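Local coordinates for protein response regulator FixJ (Bradyrhizobium japonicum, PDB 5XSO) that induces expression of the nifA and fixK genes once activated by its oxygen-sensing partner FixL, acting as a DNA-binding response regulator of a two-component system, at residues Pro88-Thr93 with Gly108-Leu113. Numbering follows the deposited sequence.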
loop_
_atom_site.group_PDB
_atom_site.type_symbol
_atom_site.label_atom_id
_atom_site.label_comp_id
_atom_site.label_asym_id
_atom_site.label_seq_id
_atom_site.Cartn_x
_atom_site.Cartn_y
_atom_site.Cartn_z
ATOM N N PRO A 88 -3.266 5.840 -3.129
ATOM C CA PRO A 88 -2.755 7.047 -2.468
ATOM C C PRO A 88 -3.901 7.823 -1.823
ATOM O O PRO A 88 -5.043 7.837 -2.324
ATOM C CB PRO A 88 -2.123 7.849 -3.622
ATOM C CG PRO A 88 -2.899 7.429 -4.855
ATOM C CD PRO A 88 -3.307 5.970 -4.603
ATOM N N ILE A 89 -3.595 8.497 -0.715
ATOM C CA ILE A 89 -4.605 9.271 0.001
ATOM C C ILE A 89 -4.171 10.738 0.142
ATOM O O ILE A 89 -3.072 11.029 0.644
ATOM C CB ILE A 89 -4.895 8.673 1.390
ATOM C CG1 ILE A 89 -5.339 7.208 1.253
ATOM C CG2 ILE A 89 -5.978 9.544 2.078
ATOM C CD1 ILE A 89 -5.159 6.386 2.549
ATOM N N LEU A 90 -5.052 11.659 -0.265
ATOM C CA LEU A 90 -4.883 13.086 -0.009
ATOM C C LEU A 90 -5.908 13.540 1.036
ATOM O O LEU A 90 -7.075 13.112 1.003
ATOM C CB LEU A 90 -5.107 13.910 -1.301
ATOM C CG LEU A 90 -4.315 13.419 -2.510
ATOM C CD1 LEU A 90 -4.661 14.301 -3.725
ATOM C CD2 LEU A 90 -2.777 13.515 -2.172
ATOM N N ILE A 91 -5.483 14.413 1.945
ATOM C CA ILE A 91 -6.291 14.858 3.075
ATOM C C ILE A 91 -6.635 16.324 2.882
ATOM O O ILE A 91 -5.729 17.150 2.687
ATOM C CB ILE A 91 -5.532 14.661 4.405
ATOM C CG1 ILE A 91 -5.185 13.175 4.618
ATOM C CG2 ILE A 91 -6.316 15.279 5.551
ATOM C CD1 ILE A 91 -6.389 12.306 4.767
ATOM N N MET A 92 -7.944 16.653 2.920
ATOM C CA MET A 92 -8.449 18.021 2.893
ATOM C C MET A 92 -8.688 18.483 4.328
ATOM O O MET A 92 -9.210 17.726 5.140
ATOM C CB MET A 92 -9.767 18.142 2.102
ATOM C CG MET A 92 -9.653 17.574 0.727
ATOM S SD MET A 92 -11.272 17.816 -0.069
ATOM C CE MET A 92 -12.122 16.431 0.667
ATOM N N THR A 93 -8.308 19.718 4.644
ATOM C CA THR A 93 -8.353 20.122 6.052
ATOM C C THR A 93 -8.530 21.632 6.161
ATOM O O THR A 93 -7.990 22.402 5.348
ATOM C CB THR A 93 -7.063 19.690 6.821
ATOM O OG1 THR A 93 -7.157 20.115 8.198
ATOM C CG2 THR A 93 -5.781 20.322 6.211
ATOM N N GLY A 108 1.082 7.718 6.374
ATOM C CA GLY A 108 1.156 7.274 5.000
ATOM C C GLY A 108 0.385 8.108 3.986
ATOM O O GLY A 108 0.547 7.896 2.779
ATOM N N ALA A 109 -0.433 9.050 4.428
ATOM C CA ALA A 109 -1.102 9.904 3.438
ATOM C C ALA A 109 -0.057 10.626 2.586
ATOM O O ALA A 109 1.020 11.017 3.077
ATOM C CB ALA A 109 -2.012 10.927 4.133
ATOM N N VAL A 110 -0.378 10.824 1.299
ATOM C CA VAL A 110 0.600 11.383 0.374
ATOM C C VAL A 110 0.775 12.895 0.580
ATOM O O VAL A 110 1.908 13.422 0.577
ATOM C CB VAL A 110 0.171 11.028 -1.058
ATOM C CG1 VAL A 110 0.938 11.866 -2.102
ATOM C CG2 VAL A 110 0.329 9.502 -1.283
ATOM N N ASP A 111 -0.305 13.636 0.788
ATOM C CA ASP A 111 -0.171 15.095 0.913
ATOM C C ASP A 111 -1.503 15.602 1.485
ATOM O O ASP A 111 -2.434 14.815 1.692
ATOM C CB ASP A 111 0.200 15.696 -0.468
ATOM C CG ASP A 111 0.964 17.030 -0.379
ATOM O OD1 ASP A 111 0.954 17.677 0.681
ATOM O OD2 ASP A 111 1.545 17.478 -1.411
ATOM N N PHE A 112 -1.600 16.914 1.726
ATOM C CA PHE A 112 -2.797 17.516 2.286
ATOM C C PHE A 112 -3.068 18.818 1.557
ATOM O O PHE A 112 -2.172 19.399 0.913
ATOM C CB PHE A 112 -2.653 17.748 3.808
ATOM C CG PHE A 112 -1.736 18.897 4.133
ATOM C CD1 PHE A 112 -2.243 20.155 4.388
ATOM C CD2 PHE A 112 -0.350 18.718 4.135
ATOM C CE1 PHE A 112 -1.381 21.226 4.671
ATOM C CE2 PHE A 112 0.513 19.801 4.409
ATOM C CZ PHE A 112 0.015 21.046 4.660
ATOM N N LEU A 113 -4.292 19.321 1.703
ATOM C CA LEU A 113 -4.666 20.618 1.158
ATOM C C LEU A 113 -5.385 21.417 2.218
ATOM O O LEU A 113 -6.372 20.929 2.788
ATOM C CB LEU A 113 -5.617 20.443 -0.082
ATOM C CG LEU A 113 -4.921 20.300 -1.425
ATOM C CD1 LEU A 113 -5.899 20.083 -2.596
ATOM C CD2 LEU A 113 -4.118 21.572 -1.674
HETATM O O HOH W 1 -1.351 7.375 0.742
#
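I91 supplies both its backbone N and its O to the pairing: N donates to D111 O at 3.1 Å, and O accepts from L113 N at 2.8 Å. Two residues on, T93 N donates to L113 O, nearly in line with that carbonyl. At the other end V110 N reaches I89 O at 2.8 Å. Next to this bond, one water accepts from I89 N and donates to G108 O, bridging the two backbones. A CA-H...O contact puts F112 CA 3.0 Å from I91 O.

The two strands run parallel, neighbours in the five-stranded sheet of the CheY-like receiver domain. Helix 98-106 links them as a beta-alpha-beta unit and ends in a Schellman motif at G108. Strand 111-114 is the edge strand; P88, L90 and M92 form backbone hydrogen bonds with V62, S64 and V66 on the other side.

L90 CD2 lies against V110 CB at 4.0 Å, on the face covered by helix 119-138. M92 of this face sits beside D21 and D65, which probably bind magnesium. On the other face I91 CG1 touches A109 CB at 3.9 Å. F112 CG lies between its N and carbonyl carbon (chi1 74°); the ring leads away from strand 89-93, with CD1 near T93 CG2. D111 OD1 accepts from F112 N at 2.9 Å, on its anti side, 32° out of the carboxylate plane.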